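Local coordinates for protein putative modulator of DNA gyrase (Bacteroides thetaiotaomicron, PDB 1VPB) that is a putative modulator of DNA gyrase and probably acts as a metallopeptidase, at residues 146-151 with 190-195; 206-211 with 234-239; 298-303 with 435-440. All coordinates share one frame; numbering follows the deposited sequence. Where two conformers were deposited one is given.

Contact 1: residues 146-151 with 190-195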
ATOM      1  N   LYS A 146      20.182  15.057  -9.905  1.00 38.63           N
ATOM      2  CA  LYS A 146      21.590  14.782 -10.075  1.00 38.88           C
ATOM      3  C   LYS A 146      22.465  15.532  -9.083  1.00 38.29           C
ATOM      4  O   LYS A 146      23.390  14.962  -8.514  1.00 37.64           O
ATOM      5  CB  LYS A 146      22.043  15.167 -11.466  1.00 39.39           C
ATOM      6  CG  LYS A 146      21.459  14.397 -12.557  1.00 45.38           C
ATOM      7  CD  LYS A 146      22.290  14.689 -13.819  1.00 51.27           C
ATOM      8  CE  LYS A 146      21.420  14.726 -15.037  1.00 48.41           C
ATOM      9  NZ  LYS A 146      22.283  14.742 -16.263  1.00 42.94           N
ATOM     10  N   ALA A 147      22.190  16.814  -8.881  1.00 38.09           N
ATOM     11  CA  ALA A 147      22.959  17.613  -7.916  1.00 38.38           C
ATOM     12  C   ALA A 147      22.853  17.055  -6.508  1.00 37.92           C
ATOM     13  O   ALA A 147      23.807  17.089  -5.762  1.00 36.59           O
ATOM     14  CB  ALA A 147      22.506  19.053  -7.932  1.00 40.35           C
ATOM     15  N   VAL A 148      21.681  16.557  -6.135  1.00 36.51           N
ATOM     16  CA  VAL A 148      21.519  15.962  -4.804  1.00 34.35           C
ATOM     17  C   VAL A 148      22.534  14.839  -4.642  1.00 36.05           C
ATOM     18  O   VAL A 148      23.274  14.796  -3.674  1.00 36.50           O
ATOM     19  CB  VAL A 148      20.090  15.421  -4.573  1.00 35.58           C
ATOM     20  CG1 VAL A 148      20.013  14.551  -3.301  1.00 34.95           C
ATOM     21  CG2 VAL A 148      19.065  16.547  -4.520  1.00 35.32           C
ATOM     22  N   ALA A 149      22.543  13.918  -5.585  1.00 35.43           N
ATOM     23  CA  ALA A 149      23.375  12.730  -5.493  1.00 36.83           C
ATOM     24  C   ALA A 149      24.840  13.108  -5.496  1.00 38.81           C
ATOM     25  O   ALA A 149      25.621  12.569  -4.724  1.00 37.47           O
ATOM     26  CB  ALA A 149      23.083  11.788  -6.663  1.00 40.43           C
ATOM     27  N   GLU A 150      25.202  14.084  -6.322  1.00 41.27           N
ATOM     28  CA  GLU A 150      26.603  14.504  -6.412  1.00 42.55           C
ATOM     29  C   GLU A 150      27.162  15.018  -5.113  1.00 40.65           C
ATOM     30  O   GLU A 150      28.363  15.048  -4.971  1.00 40.00           O
ATOM     31  CB  GLU A 150      26.783  15.571  -7.494  1.00 45.19           C
ATOM     32  CG  GLU A 150      26.580  15.056  -8.908  1.00 55.46           C
ATOM     33  CD  GLU A 150      27.728  14.197  -9.438  1.00 67.14           C
ATOM     34  OE1 GLU A 150      28.847  14.201  -8.870  1.00 75.65           O
ATOM     35  OE2 GLU A 150      27.500  13.510 -10.460  1.00 78.94           O
ATOM     36  N   GLU A 151      26.318  15.451  -4.173  1.00 39.89           N
ATOM     37  CA  GLU A 151      26.770  15.860  -2.845  1.00 38.71           C
ATOM     38  C   GLU A 151      27.345  14.710  -2.019  1.00 40.93           C
ATOM     39  O   GLU A 151      28.136  14.949  -1.096  1.00 43.40           O
ATOM     40  CB  GLU A 151      25.637  16.529  -2.058  1.00 39.03           C
ATOM     41  CG  GLU A 151      25.207  17.882  -2.623  1.00 37.59           C
ATOM     42  CD  GLU A 151      24.047  18.512  -1.870  1.00 39.03           C
ATOM     43  OE1 GLU A 151      23.630  17.973  -0.836  1.00 36.68           O
ATOM     44  OE2 GLU A 151      23.566  19.575  -2.330  1.00 39.52           O
ATOM     45  N   TYR A 190       6.350  20.041  -4.949  1.00 30.51           N
ATOM     46  CA  TYR A 190       7.624  19.638  -5.464  1.00 30.97           C
ATOM     47  C   TYR A 190       8.426  19.012  -4.334  1.00 32.97           C
ATOM     48  O   TYR A 190       8.299  19.430  -3.178  1.00 34.28           O
ATOM     49  CB  TYR A 190       8.424  20.858  -5.936  1.00 31.47           C
ATOM     50  CG  TYR A 190       7.710  21.753  -6.928  1.00 30.85           C
ATOM     51  CD1 TYR A 190       6.868  22.770  -6.490  1.00 30.61           C
ATOM     52  CD2 TYR A 190       7.881  21.599  -8.299  1.00 36.69           C
ATOM     53  CE1 TYR A 190       6.200  23.591  -7.405  1.00 29.76           C
ATOM     54  CE2 TYR A 190       7.230  22.423  -9.207  1.00 37.64           C
ATOM     55  CZ  TYR A 190       6.401  23.412  -8.760  1.00 34.12           C
ATOM     56  OH  TYR A 190       5.766  24.280  -9.646  1.00 37.95           O
ATOM     57  N   SER A 191       9.240  18.019  -4.669  1.00 31.56           N
ATOM     58  CA  SER A 191      10.075  17.374  -3.660  1.00 35.24           C
ATOM     59  C   SER A 191      11.361  16.854  -4.203  1.00 34.34           C
ATOM     60  O   SER A 191      11.454  16.445  -5.371  1.00 34.78           O
ATOM     61  CB  SER A 191       9.299  16.254  -2.992  1.00 37.54           C
ATOM     62  OG  SER A 191       9.967  15.834  -1.820  1.00 47.06           O
ATOM     63  N   LEU A 192      12.393  16.866  -3.348  1.00 31.38           N
ATOM     64  CA  LEU A 192      13.677  16.287  -3.669  1.00 30.67           C
ATOM     65  C   LEU A 192      14.116  15.452  -2.497  1.00 33.13           C
ATOM     66  O   LEU A 192      13.914  15.821  -1.341  1.00 33.33           O
ATOM     67  CB  LEU A 192      14.736  17.361  -3.926  1.00 33.79           C
ATOM     68  CG  LEU A 192      14.718  18.099  -5.271  1.00 34.50           C
ATOM     69  CD1 LEU A 192      15.530  19.422  -5.132  1.00 35.31           C
ATOM     70  CD2 LEU A 192      15.281  17.232  -6.346  1.00 33.57           C
ATOM     71  N   SER A 193      14.734  14.328  -2.776  1.00 32.86           N
ATOM     72  CA  SER A 193      15.184  13.447  -1.726  1.00 33.66           C
ATOM     73  C   SER A 193      16.479  12.740  -2.075  1.00 36.26           C
ATOM     74  O   SER A 193      16.912  12.653  -3.234  1.00 34.66           O
ATOM     75  CB  SER A 193      14.096  12.422  -1.364  1.00 38.80           C
ATOM     76  OG  SER A 193      13.977  11.454  -2.368  1.00 42.20           O
ATOM     77  N   ALA A 194      17.152  12.296  -1.022  1.00 33.57           N
ATOM     78  CA  ALA A 194      18.303  11.392  -1.132  1.00 34.74           C
ATOM     79  C   ALA A 194      18.122  10.202  -0.213  1.00 32.93           C
ATOM     80  O   ALA A 194      17.553  10.330   0.855  1.00 35.61           O
ATOM     81  CB  ALA A 194      19.613  12.080  -0.757  1.00 34.96           C
ATOM     82  N   ASP A 195      18.669   9.067  -0.621  1.00 37.78           N
ATOM     83  CA  ASP A 195      18.738   7.897   0.254  1.00 39.23           C
ATOM     84  C   ASP A 195      20.096   7.235   0.030  1.00 39.53           C
ATOM     85  O   ASP A 195      20.543   7.038  -1.115  1.00 39.14           O
ATOM     86  CB  ASP A 195      17.553   6.954   0.024  1.00 41.85           C
ATOM     87  CG  ASP A 195      17.533   6.389  -1.348  1.00 49.34           C
ATOM     88  OD1 ASP A 195      18.353   5.472  -1.591  1.00 70.57           O
ATOM     89  OD2 ASP A 195      16.758   6.778  -2.252  1.00 74.92           O
TER
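V148, on the helix 138-150, meets L192, S193 and A194 of the strand 181-198, a compact example of a helix laid on a sheet through one branched residue. The two segments run the same way in the chain sense, with their axes 8.4 Å apart and inclined by 30°. From its CA, V148 points its CB at the strand, and the side chain forks there. The torsion of 168° sets CG1 anti to the backbone N and CG2 anti to the carbonyl carbon, which turns both methyls toward the strand at different places along it. CG1 of V148 makes the closer contacts: it sits 3.6 Å from the CB of A194, methyl against methyl, and also 3.6 Å from the carbonyl O of S193. CG2 of V148 makes a looser contact, 4.3 Å from CD2 of L192. One residue thus spans the two positions, L192 and A194, whose side chains face the helix. S193, between them, turns its CB away and offers only backbone; its side chain touches S165 of the strand 159-177 and Y211. V148, L192 and A194 also all touch I225 of the helix 225-234, so a second helix adds to the apolar cluster on this face of the sheet. No hydrogen bond joins the two segments. Cohesion here comes from dispersion and from burying methyl groups; the valine methyl rests beside the carbonyl O of S193, whose backbone pairs with S165, and that oxygen is probably satisfied within the sheet.

Contact 2: residues 206-211 with 234-239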
ATOM      1  N   PRO A 206      23.430  -0.189   6.904  1.00 48.72           N
ATOM      2  CA  PRO A 206      22.551   0.903   7.330  1.00 47.31           C
ATOM      3  C   PRO A 206      22.266   1.944   6.260  1.00 46.07           C
ATOM      4  O   PRO A 206      23.102   2.224   5.398  1.00 42.06           O
ATOM      5  CB  PRO A 206      23.337   1.580   8.454  1.00 45.41           C
ATOM      6  CG  PRO A 206      24.676   1.126   8.321  1.00 43.79           C
ATOM      7  CD  PRO A 206      24.676  -0.213   7.676  1.00 50.29           C
ATOM      8  N   SER A 207      21.099   2.562   6.357  1.00 49.45           N
ATOM      9  CA  SER A 207      20.707   3.556   5.375  1.00 49.02           C
ATOM     10  C   SER A 207      20.026   4.736   6.047  1.00 47.69           C
ATOM     11  O   SER A 207      19.557   4.643   7.195  1.00 46.41           O
ATOM     12  CB  SER A 207      19.809   2.934   4.307  1.00 51.43           C
ATOM     13  OG  SER A 207      18.510   2.731   4.807  1.00 59.46           O
ATOM     14  N   ALA A 208      20.018   5.867   5.346  1.00 44.94           N
ATOM     15  CA  ALA A 208      19.328   7.054   5.829  1.00 41.79           C
ATOM     16  C   ALA A 208      18.919   7.898   4.644  1.00 40.88           C
ATOM     17  O   ALA A 208      19.386   7.683   3.545  1.00 39.99           O
ATOM     18  CB  ALA A 208      20.194   7.866   6.749  1.00 44.42           C
ATOM     19  N   TYR A 209      18.077   8.881   4.928  1.00 41.27           N
ATOM     20  CA  TYR A 209      17.488   9.725   3.913  1.00 41.64           C
ATOM     21  C   TYR A 209      17.349  11.152   4.381  1.00 41.16           C
ATOM     22  O   TYR A 209      17.415  11.452   5.578  1.00 40.97           O
ATOM     23  CB  TYR A 209      16.114   9.197   3.557  1.00 42.26           C
ATOM     24  CG  TYR A 209      15.145   9.127   4.723  1.00 47.13           C
ATOM     25  N   TRP A 210      17.113  12.032   3.417  1.00 39.70           N
ATOM     26  CA  TRP A 210      16.654  13.364   3.697  1.00 38.86           C
ATOM     27  C   TRP A 210      15.799  13.799   2.535  1.00 36.08           C
ATOM     28  O   TRP A 210      15.954  13.289   1.442  1.00 35.49           O
ATOM     29  CB  TRP A 210      17.837  14.314   3.875  1.00 39.84           C
ATOM     30  CG  TRP A 210      17.402  15.634   4.387  1.00 44.66           C
ATOM     31  CD1 TRP A 210      17.297  16.807   3.696  1.00 44.64           C
ATOM     32  CD2 TRP A 210      16.966  15.914   5.715  1.00 50.55           C
ATOM     33  NE1 TRP A 210      16.844  17.807   4.522  1.00 42.14           N
ATOM     34  CE2 TRP A 210      16.651  17.288   5.774  1.00 42.88           C
ATOM     35  CE3 TRP A 210      16.854  15.149   6.876  1.00 52.36           C
ATOM     36  CZ2 TRP A 210      16.192  17.902   6.940  1.00 49.77           C
ATOM     37  CZ3 TRP A 210      16.428  15.761   8.045  1.00 51.91           C
ATOM     38  CH2 TRP A 210      16.082  17.117   8.063  1.00 53.66           C
ATOM     39  N   TYR A 211      14.880  14.738   2.775  1.00 38.00           N
ATOM     40  CA  TYR A 211      14.075  15.295   1.715  1.00 36.59           C
ATOM     41  C   TYR A 211      13.610  16.662   2.081  1.00 36.71           C
ATOM     42  O   TYR A 211      13.607  17.069   3.248  1.00 37.59           O
ATOM     43  CB  TYR A 211      12.891  14.397   1.387  1.00 38.62           C
ATOM     44  CG  TYR A 211      11.819  14.555   2.382  1.00 44.29           C
ATOM     45  CD1 TYR A 211      11.888  13.883   3.589  1.00 48.47           C
ATOM     46  CD2 TYR A 211      10.775  15.448   2.174  1.00 51.39           C
ATOM     47  CE1 TYR A 211      10.902  14.044   4.545  1.00 60.20           C
ATOM     48  CE2 TYR A 211       9.799  15.619   3.108  1.00 55.45           C
ATOM     49  CZ  TYR A 211       9.870  14.914   4.302  1.00 55.01           C
ATOM     50  OH  TYR A 211       8.894  15.078   5.265  1.00 66.13           O
ATOM     51  N   LEU A 234      25.969   8.028   8.419  1.00 39.19           N
ATOM     52  CA  LEU A 234      27.242   7.806   9.095  1.00 41.38           C
ATOM     53  C   LEU A 234      27.076   7.825  10.621  1.00 43.82           C
ATOM     54  O   LEU A 234      27.826   7.180  11.328  1.00 42.22           O
ATOM     55  CB  LEU A 234      28.298   8.844   8.683  1.00 39.86           C
ATOM     56  CG  LEU A 234      28.762   8.807   7.220  1.00 43.48           C
ATOM     57  CD1 LEU A 234      29.579  10.038   6.845  1.00 45.96           C
ATOM     58  CD2 LEU A 234      29.545   7.535   6.914  1.00 44.73           C
ATOM     59  N   ARG A 235      26.100   8.586  11.102  1.00 44.86           N
ATOM     60  CA  ARG A 235      25.799   8.670  12.522  1.00 49.84           C
ATOM     61  C   ARG A 235      25.185   7.389  13.047  1.00 47.68           C
ATOM     62  O   ARG A 235      25.081   7.214  14.259  1.00 51.47           O
ATOM     63  CB  ARG A 235      24.840   9.844  12.781  1.00 50.16           C
ATOM     64  CG  ARG A 235      25.570  11.185  12.880  1.00 55.74           C
ATOM     65  CD  ARG A 235      24.629  12.381  13.115  1.00 56.82           C
ATOM     66  NE  ARG A 235      25.379  13.631  13.225  1.00 66.34           N
ATOM     67  N   LYS A 236      24.758   6.513  12.143  1.00 44.71           N
ATOM     68  CA  LYS A 236      24.175   5.232  12.529  1.00 45.23           C
ATOM     69  C   LYS A 236      25.261   4.183  12.837  1.00 44.49           C
ATOM     70  O   LYS A 236      24.945   3.093  13.285  1.00 47.08           O
ATOM     71  CB  LYS A 236      23.249   4.693  11.440  1.00 45.49           C
ATOM     72  CG  LYS A 236      22.037   5.605  11.113  1.00 44.22           C
ATOM     73  CD  LYS A 236      20.930   4.790  10.442  1.00 45.87           C
ATOM     74  CE  LYS A 236      19.665   5.610  10.178  1.00 54.77           C
ATOM     75  NZ  LYS A 236      18.479   4.727   9.825  1.00 50.51           N
ATOM     76  N   LEU A 237      26.520   4.517  12.579  1.00 42.24           N
ATOM     77  CA  LEU A 237      27.610   3.579  12.774  1.00 40.58           C
ATOM     78  C   LEU A 237      27.888   3.448  14.278  1.00 42.89           C
ATOM     79  O   LEU A 237      27.934   4.445  14.992  1.00 44.43           O
ATOM     80  CB  LEU A 237      28.868   4.052  12.048  1.00 41.14           C
ATOM     81  CG  LEU A 237      28.870   3.982  10.510  1.00 41.68           C
ATOM     82  CD1 LEU A 237      30.152   4.609   9.980  1.00 37.59           C
ATOM     83  CD2 LEU A 237      28.708   2.541  10.009  1.00 45.30           C
ATOM     84  N   GLY A 238      28.064   2.216  14.737  1.00 42.70           N
ATOM     85  CA  GLY A 238      28.404   1.942  16.122  1.00 42.56           C
ATOM     86  C   GLY A 238      27.188   1.876  17.029  1.00 41.15           C
ATOM     87  O   GLY A 238      27.336   1.808  18.246  1.00 40.68           O
ATOM     88  N   GLN A 239      25.985   1.882  16.469  1.00 43.68           N
ATOM     89  CA  GLN A 239      24.789   1.856  17.322  1.00 45.03           C
ATOM     90  C   GLN A 239      24.754   0.613  18.215  1.00 46.76           C
ATOM     91  O   GLN A 239      25.106  -0.481  17.782  1.00 49.01           O
ATOM     92  CB  GLN A 239      23.529   1.943  16.493  1.00 42.31           C
ATOM     93  CG  GLN A 239      23.165   3.350  16.039  1.00 45.09           C
ATOM     94  CD  GLN A 239      21.995   3.355  15.054  1.00 47.66           C
ATOM     95  OE1 GLN A 239      21.680   2.315  14.473  1.00 51.62           O
ATOM     96  NE2 GLN A 239      21.367   4.525  14.850  1.00 40.39           N
TER
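K236 and S207 supply the polar part of this contact, which ties the start of strand 207-214, an outermost strand of the six-stranded antiparallel sheet within this chain, to the turns after helix 225-234. NZ of K236 donates to the carbonyl O of S207 at 2.8 Å, and the C=O...donor angle of 174° puts the ammonium almost straight out from the carbonyl. CE of K236 also lies beyond the carbonyl, 3.1 Å from O of S207. An extended run beyond CG carries NZ that far.

The apolar contacts flank this bond. CE of K236 is 4.1 Å from CB of A208, and at the root of the lysine, CB of K236 is 4.3 Å from CB of P206.

Backbone geometry presents the side chain: a type I turn from L234 to L237, closed by L237 N to L234 O at 3.2 Å, is followed by a type II turn from K236 to Q239, with G238 at positive phi. E394 offers NZ a long, weak ion pair, and also accepts a hydrogen bond from Q239.

The lysine plays two parts: its CB and CE pack against P206 and A208, while its NZ donates, its charge probably eased by a carbonyl dipole and, more distantly, a carboxylate.

Contact 3: residues 298-303 with 435-440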
ATOM      1  N   PRO A 298      -6.161  26.082   9.613  1.00 33.37           N
ATOM      2  CA  PRO A 298      -6.435  25.704   8.211  1.00 34.32           C
ATOM      3  C   PRO A 298      -6.271  26.819   7.171  1.00 33.74           C
ATOM      4  O   PRO A 298      -6.357  26.551   5.945  1.00 33.80           O
ATOM      5  CB  PRO A 298      -7.914  25.249   8.238  1.00 33.10           C
ATOM      6  CG  PRO A 298      -8.469  25.824   9.510  1.00 42.04           C
ATOM      7  CD  PRO A 298      -7.369  26.041  10.466  1.00 34.57           C
ATOM      8  N   HIS A 299      -6.089  28.063   7.655  1.00 34.10           N
ATOM      9  CA  HIS A 299      -6.171  29.210   6.754  1.00 35.05           C
ATOM     10  C   HIS A 299      -4.822  29.888   6.487  1.00 34.50           C
ATOM     11  O   HIS A 299      -4.776  30.988   5.948  1.00 34.94           O
ATOM     12  CB  HIS A 299      -7.201  30.195   7.258  1.00 34.93           C
ATOM     13  CG  HIS A 299      -8.560  29.612   7.443  1.00 35.86           C
ATOM     14  ND1 HIS A 299      -9.503  30.139   8.306  1.00 37.52           N
ATOM     15  CD2 HIS A 299      -9.135  28.505   6.878  1.00 36.76           C
ATOM     16  CE1 HIS A 299     -10.611  29.402   8.244  1.00 36.57           C
ATOM     17  NE2 HIS A 299     -10.400  28.386   7.402  1.00 33.98           N
ATOM     18  N   LEU A 300      -3.739  29.256   6.875  1.00 34.87           N
ATOM     19  CA  LEU A 300      -2.376  29.785   6.580  1.00 34.62           C
ATOM     20  C   LEU A 300      -2.103  29.839   5.089  1.00 37.78           C
ATOM     21  O   LEU A 300      -2.253  28.869   4.364  1.00 34.94           O
ATOM     22  CB  LEU A 300      -1.293  28.953   7.282  1.00 34.06           C
ATOM     23  CG  LEU A 300      -1.446  28.800   8.787  1.00 36.38           C
ATOM     24  CD1 LEU A 300      -0.330  27.974   9.307  1.00 36.17           C
ATOM     25  CD2 LEU A 300      -1.486  30.155   9.451  1.00 40.45           C
ATOM     26  N   VAL A 301      -1.674  31.013   4.611  1.00 36.31           N
ATOM     27  CA  VAL A 301      -1.398  31.188   3.201  1.00 35.31           C
ATOM     28  C   VAL A 301      -0.075  30.573   2.788  1.00 35.74           C
ATOM     29  O   VAL A 301       0.924  30.630   3.546  1.00 37.00           O
ATOM     30  CB  VAL A 301      -1.464  32.729   2.887  1.00 36.83           C
ATOM     31  CG1 VAL A 301      -1.023  33.045   1.505  1.00 38.61           C
ATOM     32  CG2 VAL A 301      -2.890  33.218   3.125  1.00 39.96           C
ATOM     33  N   LYS A 302      -0.071  29.978   1.591  1.00 34.72           N
ATOM     34  CA  LYS A 302       1.010  29.267   0.986  1.00 33.92           C
ATOM     35  C   LYS A 302       1.513  28.143   1.908  1.00 40.46           C
ATOM     36  O   LYS A 302       2.703  27.871   1.938  1.00 42.78           O
ATOM     37  CB  LYS A 302       2.251  30.186   0.691  1.00 35.64           C
ATOM     38  CG  LYS A 302       2.054  31.287  -0.307  1.00 46.66           C
ATOM     39  CD  LYS A 302       3.389  31.841  -0.788  1.00 44.40           C
ATOM     40  CE  LYS A 302       3.178  32.815  -1.964  1.00 56.88           C
ATOM     41  NZ  LYS A 302       4.449  33.564  -2.384  1.00 52.30           N
ATOM     42  N   ALA A 303       0.619  27.471   2.607  1.00 34.57           N
ATOM     43  CA  ALA A 303       1.004  26.466   3.611  1.00 33.72           C
ATOM     44  C   ALA A 303       0.444  25.112   3.197  1.00 35.83           C
ATOM     45  O   ALA A 303      -0.763  25.016   2.930  1.00 33.96           O
ATOM     46  CB  ALA A 303       0.477  26.839   4.917  1.00 35.56           C
ATOM     47  N   SER A 435       2.366  19.714   6.752  1.00 36.40           N
ATOM     48  CA  SER A 435       1.115  20.056   7.428  1.00 37.23           C
ATOM     49  C   SER A 435       1.101  19.826   8.943  1.00 34.41           C
ATOM     50  O   SER A 435       0.183  20.303   9.628  1.00 37.31           O
ATOM     51  CB  SER A 435      -0.075  19.365   6.775  1.00 41.08           C
ATOM     52  OG  SER A 435       0.070  17.958   6.937  1.00 44.60           O
ATOM     53  N   TRP A 436       2.111  19.095   9.426  0.50 35.02           N
ATOM     54  CA  TRP A 436       2.422  18.872  10.851  0.50 31.57           C
ATOM     55  C   TRP A 436       3.571  19.846  11.223  0.50 31.96           C
ATOM     56  O   TRP A 436       4.715  19.545  10.919  0.50 33.93           O
ATOM     57  CB  TRP A 436       2.938  17.438  11.071  0.50 31.73           C
ATOM     58  CG  TRP A 436       1.915  16.345  10.757  0.50 30.45           C
ATOM     59  CD1 TRP A 436       1.559  15.871   9.528  0.50 40.26           C
ATOM     60  CD2 TRP A 436       1.130  15.627  11.706  0.50 34.47           C
ATOM     61  NE1 TRP A 436       0.589  14.903   9.654  0.50 41.64           N
ATOM     62  CE2 TRP A 436       0.307  14.735  10.987  0.50 37.71           C
ATOM     63  CE3 TRP A 436       1.022  15.654  13.104  0.50 34.50           C
ATOM     64  CZ2 TRP A 436      -0.597  13.882  11.617  0.50 33.35           C
ATOM     65  CZ3 TRP A 436       0.133  14.789  13.724  0.50 34.39           C
ATOM     66  CH2 TRP A 436      -0.663  13.915  12.978  0.50 37.24           C
ATOM     67  N   ARG A 437       3.279  21.001  11.821  1.00 32.19           N
ATOM     68  CA  ARG A 437       4.351  21.940  12.182  1.00 31.97           C
ATOM     69  C   ARG A 437       4.659  21.737  13.664  1.00 33.10           C
ATOM     70  O   ARG A 437       4.187  22.468  14.539  1.00 33.29           O
ATOM     71  CB  ARG A 437       3.818  23.328  11.890  1.00 31.62           C
ATOM     72  CG  ARG A 437       3.609  23.648  10.431  1.00 32.23           C
ATOM     73  CD  ARG A 437       3.174  25.052  10.187  1.00 39.07           C
ATOM     74  NE  ARG A 437       3.145  25.292   8.741  1.00 38.37           N
ATOM     75  CZ  ARG A 437       3.289  26.464   8.171  1.00 40.73           C
ATOM     76  NH1 ARG A 437       3.424  27.558   8.898  1.00 36.25           N
ATOM     77  NH2 ARG A 437       3.245  26.555   6.856  1.00 40.91           N
ATOM     78  N   ILE A 438       5.445  20.712  13.921  1.00 32.85           N
ATOM     79  CA  ILE A 438       5.773  20.263  15.261  1.00 34.14           C
ATOM     80  C   ILE A 438       7.291  20.358  15.444  1.00 33.27           C
ATOM     81  O   ILE A 438       8.044  19.733  14.689  1.00 34.05           O
ATOM     82  CB  ILE A 438       5.372  18.775  15.447  1.00 34.76           C
ATOM     83  CG1 ILE A 438       3.933  18.521  14.926  1.00 33.57           C
ATOM     84  CG2 ILE A 438       5.544  18.365  16.869  1.00 34.83           C
ATOM     85  CD1 ILE A 438       2.853  19.331  15.497  1.00 33.19           C
ATOM     86  N   PRO A 439       7.737  21.142  16.427  1.00 33.90           N
ATOM     87  CA  PRO A 439       9.168  21.324  16.661  1.00 33.99           C
ATOM     88  C   PRO A 439       9.763  20.101  17.379  1.00 34.50           C
ATOM     89  O   PRO A 439       9.036  19.114  17.675  1.00 32.62           O
ATOM     90  CB  PRO A 439       9.200  22.549  17.595  1.00 34.59           C
ATOM     91  CG  PRO A 439       8.015  22.410  18.399  1.00 33.71           C
ATOM     92  CD  PRO A 439       6.936  21.885  17.428  1.00 32.57           C
ATOM     93  N   SER A 440      11.042  20.199  17.717  1.00 33.02           N
ATOM     94  CA  SER A 440      11.691  19.275  18.617  1.00 32.80           C
ATOM     95  C   SER A 440      10.938  19.259  19.950  1.00 30.94           C
ATOM     96  O   SER A 440      10.350  20.256  20.374  1.00 32.78           O
ATOM     97  CB  SER A 440      13.184  19.647  18.844  1.00 37.23           C
ATOM     98  OG  SER A 440      13.924  19.539  17.618  1.00 38.04           O
TER
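The guanidinium of R437 has CD1 of L300 over one face, 3.8 Å above its plane and shifted toward the rim, nearest to NH1. CB of A303 comes in obliquely at the other terminal nitrogen, 3.4 Å from NH2 of R437. A second flat group, the H299 ring, takes CG of P298 on one face, 3.7 Å above the plane, and gives NE2 to a hydrogen bond with OG1 of T316.

R437 reaches the 298-303 segment as a nearly straight rod. Its chain is extended from CG to NE, starting with CG anti to the carbonyl carbon (chi1 -68°), and it and the leucine pass in opposite directions, meeting at CD1 and the guanidinium. No hydrogen bond crosses between the segments; across this contact the guanidinium meets carbon atoms of the turn. With an alanine here instead of R437, the methyl of L300 and the CB of A303 would probably lose the flat group they pack on, and a gap is likely to open between turn and strand.

L300 and A303 are the first and last residues of a type II beta turn, which brings both to the same guanidinium. R437 itself belongs to the short strand 436-437, paired in parallel with 352-354 at the margin of a mixed five-stranded sheet. The arginine thus joins two parts of the PmbA/TldA C-terminal region far apart in sequence, an edge strand within this chain and the loop leaving strand 294-296 of the same sheet.

From the N terminus, contact 1 comes first: the chain leaves the helix 138-150, makes the hairpin of strands 159-177 and 181-198, and returns against that helix. Contact 2 follows, closing the shorter excursion from strand 207-214 through helix 225-234. Contact 3 closes last and spans the longest loop, 298-303 to 435-440. All three are in series; none nests or crosses. Contacts 1 and 2 are coupled, because strands 181-198 and 207-214 are neighbours in the six-stranded antiparallel sheet, and A194 N probably hydrogen-bonds W210 O (2.9 Å). Contact 3 stands apart, its centre about 24 Å from that of contact 1, within the C-terminal domain.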